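E2A dna-binding protein (Human adenovirus 5, PDB 2WB0) binds single-stranded DNA and drives elongation in viral strand-displacement replication, unwinding the template without ATP by forming multimers, and also speeds initiation. Local coordinates at residues A[14-17]-A[18-22]; A[311-314]-A[315-319]. All coordinates share one frame; numbering follows the deposited sequence.

Contact 1 (A[14-17]-A[18-22]); sequences AARA and LMDKY
D20 OD1 has two cationic partners, one earlier and one later in the chain: R16 NH1, one helical turn before it, makes a weak hydrogen bond to it at 3.3 Å within a salt bridge, and K29 of helix 26-31 adds a second salt bridge. The bond from R16 is bent, with an N-H...O angle of 141°, and the guanidinium and carboxylate planes stand almost perpendicular, 89° apart, so no two-pronged pairing forms. R16 CG lies anti to the backbone N (chi1 -180°), and bends at chi2 and chi3 bring the chain obliquely across the D20 side chain, with R16 CD 3.2 Å from D20 OD1. At the guanidinium edge, near its plane, sits M19 CE. The M19 chain turns at chi3 and leaves CE 4.5 Å from A15 CB, while M19 CG rests 3.1 Å from A15 O. Beneath these side chains run the i to i+4 backbone bonds of helix 7-21: D20 N to R16 O at 2.7 Å, and K21 N to A17 O, nearly straight, at 2.9 Å. A14 and L18 face helix 64-83 and M19 reaches helix 40-53, so these three are buried while R16 and A17 are exposed. Shared between two cations, the D20 carboxylate is probably stabilised in its charged form and ties the end of helix 7-21 to helix 26-31.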
# COMPACT_ATOMS: atom_id res chain seq x y z
N ALA A 14 1.60 -25.33 12.88
CA ALA A 14 2.15 -24.92 11.56
C ALA A 14 3.14 -23.77 11.78
O ALA A 14 4.29 -23.78 11.24
CB ALA A 14 1.03 -24.52 10.68
N ALA A 15 2.76 -22.83 12.66
CA ALA A 15 3.56 -21.62 12.86
C ALA A 15 4.82 -22.00 13.58
O ALA A 15 5.92 -21.56 13.23
CB ALA A 15 2.72 -20.51 13.66
N ARG A 16 4.72 -22.89 14.55
CA ARG A 16 5.91 -23.32 15.23
C ARG A 16 6.85 -24.12 14.31
O ARG A 16 8.07 -23.96 14.37
CB ARG A 16 5.57 -24.10 16.53
CG ARG A 16 6.81 -24.56 17.29
CD ARG A 16 7.79 -23.38 17.56
NE ARG A 16 7.67 -22.90 18.92
CZ ARG A 16 8.34 -23.39 19.95
NH1 ARG A 16 9.20 -24.38 19.78
NH2 ARG A 16 8.14 -22.88 21.15
N ALA A 17 6.29 -24.94 13.44
CA ALA A 17 7.10 -25.70 12.45
C ALA A 17 7.97 -24.74 11.61
O ALA A 17 9.19 -24.89 11.48
CB ALA A 17 6.17 -26.46 11.54
N LEU A 18 7.31 -23.71 11.06
CA LEU A 18 7.99 -22.62 10.38
C LEU A 18 9.03 -21.93 11.21
O LEU A 18 10.16 -21.73 10.77
CB LEU A 18 6.91 -21.64 9.84
CG LEU A 18 6.39 -21.63 8.42
CD1 LEU A 18 6.77 -22.71 7.36
CD2 LEU A 18 4.88 -21.25 8.33
N MET A 19 8.70 -21.57 12.44
CA MET A 19 9.61 -20.80 13.25
C MET A 19 10.78 -21.67 13.68
O MET A 19 11.90 -21.15 13.90
CB MET A 19 8.89 -20.29 14.53
CG MET A 19 7.74 -19.28 14.25
SD MET A 19 7.11 -18.46 15.72
CE MET A 19 6.11 -19.73 16.48
N ASP A 20 10.53 -22.97 13.83
CA ASP A 20 11.64 -23.87 14.21
C ASP A 20 12.59 -23.96 12.99
O ASP A 20 13.77 -23.67 13.12
CB ASP A 20 11.10 -25.25 14.57
CG ASP A 20 10.41 -25.28 15.94
OD1 ASP A 20 10.76 -24.46 16.84
OD2 ASP A 20 9.53 -26.16 16.09
N LYS A 21 12.04 -24.32 11.83
CA LYS A 21 12.81 -24.54 10.60
C LYS A 21 13.65 -23.31 10.23
O LYS A 21 14.80 -23.42 9.79
CB LYS A 21 11.87 -24.90 9.46
CG LYS A 21 12.57 -25.01 8.07
CD LYS A 21 11.62 -25.60 7.06
CE LYS A 21 12.25 -25.69 5.65
NZ LYS A 21 11.16 -26.06 4.78
N TYR A 22 13.10 -22.12 10.44
CA TYR A 22 13.80 -20.89 10.11
C TYR A 22 14.52 -20.22 11.27
O TYR A 22 14.95 -19.06 11.16
CB TYR A 22 12.92 -19.96 9.28
CG TYR A 22 12.53 -20.62 7.96
CD1 TYR A 22 13.41 -20.61 6.86
CD2 TYR A 22 11.31 -21.27 7.84
CE1 TYR A 22 13.05 -21.24 5.67
CE2 TYR A 22 10.93 -21.88 6.68
CZ TYR A 22 11.80 -21.87 5.60
OH TYR A 22 11.35 -22.48 4.47

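Contact 2 (A[311-314]-A[315-319]); sequences RSLW and SENFT
R311 O receives S315 N at 3.0 Å, a helical i to i+4 bond in the last turn of helix 300-315, while the R311 side chain leads elsewhere and its NE bonds to Y78. One residue on, S312 O takes two donors: S315 OG at 2.6 Å and E316 N at 3.1 Å. The S315 hydroxyl reaches it because chi1 of 78° sets OG between the backbone N and the carbonyl carbon, folded back against the preceding turn. L313 O accepts a weak bond from E316 N, and the L313 and N317 side chains cross at a slant. W314, one residue before the helix ends, has its carbonyl oxygen held by N317 N at 2.7 Å, from above the carbonyl plane, and by F318 N at 2.8 Å, nearly in line with C=O. This double grip turns the chain so that F318 folds back over the indole. The two rings form an offset stack, centroids 3.9 Å apart and planes at 16°, with F318 CD1 over the middle of the indole face and 3.3 Å from W314 CE2. W314 NE1 is bonded to E320 O, which, with the stack, limits the indole's rotation. The stacked pair fills a junction of helices: W314 packs on L75 and L79 of helix 64-83, F318 meets A14 and L18 of helix 7-21, and L313 lies on C46 and W49 of helix 40-53.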
# COMPACT_ATOMS: atom_id res chain seq x y z
N ARG A 311 3.89 -16.79 -1.21
CA ARG A 311 3.30 -17.96 -1.82
C ARG A 311 4.44 -18.98 -2.10
O ARG A 311 4.30 -20.16 -1.79
CB ARG A 311 2.46 -17.58 -3.06
CG ARG A 311 1.21 -16.79 -2.79
CD ARG A 311 0.42 -16.46 -4.06
NE ARG A 311 -0.88 -15.85 -3.81
CZ ARG A 311 -1.51 -15.03 -4.63
NH1 ARG A 311 -0.94 -14.64 -5.80
NH2 ARG A 311 -2.67 -14.52 -4.25
N SER A 312 5.61 -18.52 -2.57
CA SER A 312 6.76 -19.40 -2.75
C SER A 312 7.25 -20.05 -1.47
O SER A 312 7.47 -21.26 -1.44
CB SER A 312 7.93 -18.69 -3.46
OG SER A 312 7.56 -18.46 -4.79
N LEU A 313 7.42 -19.26 -0.43
CA LEU A 313 7.85 -19.74 0.89
C LEU A 313 6.89 -20.77 1.41
O LEU A 313 7.33 -21.81 1.98
CB LEU A 313 7.92 -18.55 1.90
CG LEU A 313 8.09 -18.72 3.41
CD1 LEU A 313 9.11 -19.79 3.79
CD2 LEU A 313 8.54 -17.29 4.04
N TRP A 314 5.58 -20.48 1.24
CA TRP A 314 4.53 -21.36 1.69
C TRP A 314 4.68 -22.74 0.97
O TRP A 314 4.65 -23.81 1.62
CB TRP A 314 3.15 -20.76 1.40
CG TRP A 314 2.07 -21.62 1.97
CD1 TRP A 314 1.36 -22.63 1.33
CD2 TRP A 314 1.62 -21.60 3.32
NE1 TRP A 314 0.50 -23.25 2.23
CE2 TRP A 314 0.63 -22.64 3.46
CE3 TRP A 314 1.94 -20.82 4.43
CZ2 TRP A 314 -0.05 -22.87 4.65
CZ3 TRP A 314 1.27 -21.07 5.64
CH2 TRP A 314 0.28 -22.07 5.73
N SER A 315 4.91 -22.69 -0.35
CA SER A 315 5.01 -23.89 -1.22
C SER A 315 6.20 -24.75 -0.84
O SER A 315 6.21 -25.96 -1.12
CB SER A 315 5.13 -23.50 -2.71
OG SER A 315 6.48 -23.07 -3.01
N GLU A 316 7.23 -24.15 -0.23
CA GLU A 316 8.37 -24.90 0.23
C GLU A 316 8.08 -25.55 1.58
O GLU A 316 8.91 -26.30 2.08
CB GLU A 316 9.65 -24.04 0.32
CG GLU A 316 10.09 -23.46 -1.05
CD GLU A 316 11.23 -22.47 -0.99
OE1 GLU A 316 11.84 -22.26 0.08
OE2 GLU A 316 11.53 -21.90 -2.06
N ASN A 317 6.90 -25.30 2.14
CA ASN A 317 6.60 -25.83 3.48
C ASN A 317 5.33 -26.60 3.62
O ASN A 317 5.18 -27.37 4.57
CB ASN A 317 6.64 -24.72 4.50
CG ASN A 317 8.00 -24.19 4.69
OD1 ASN A 317 8.41 -23.21 4.06
ND2 ASN A 317 8.73 -24.82 5.52
N PHE A 318 4.41 -26.39 2.68
CA PHE A 318 3.10 -26.99 2.67
C PHE A 318 2.85 -27.43 1.28
O PHE A 318 3.45 -26.89 0.33
CB PHE A 318 2.01 -26.00 3.15
CG PHE A 318 2.23 -25.53 4.54
CD1 PHE A 318 3.05 -24.42 4.79
CD2 PHE A 318 1.71 -26.23 5.64
CE1 PHE A 318 3.36 -23.99 6.10
CE2 PHE A 318 2.00 -25.81 6.94
CZ PHE A 318 2.82 -24.66 7.17
N THR A 319 1.99 -28.42 1.09
CA THR A 319 1.81 -28.90 -0.28
C THR A 319 0.62 -28.28 -1.04
O THR A 319 0.60 -28.35 -2.27
CB THR A 319 1.86 -30.47 -0.38
OG1 THR A 319 0.61 -30.99 0.05
CG2 THR A 319 3.02 -31.05 0.53

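How the contacts relate
Contact 1 comes near the start of the modelled chain, in the last turns of helix 7-21, and contact 2 almost 300 residues later, where the chain's last helix, 300-315, gives way to a loop; yet their centres are only 12 Å apart. They meet directly: Y22 OH probably hydrogen-bonds the N317 side chain, and L18 packs against it. Helices 40-53 and 64-83 contribute side-chain neighbours to both. Contact 1 belongs to the all-alpha region and contact 2 to the later of two zinc binding regions, so the stretch after helix 300-315 packs against helix 7-21, the first helix of the fold, away from both zinc sites.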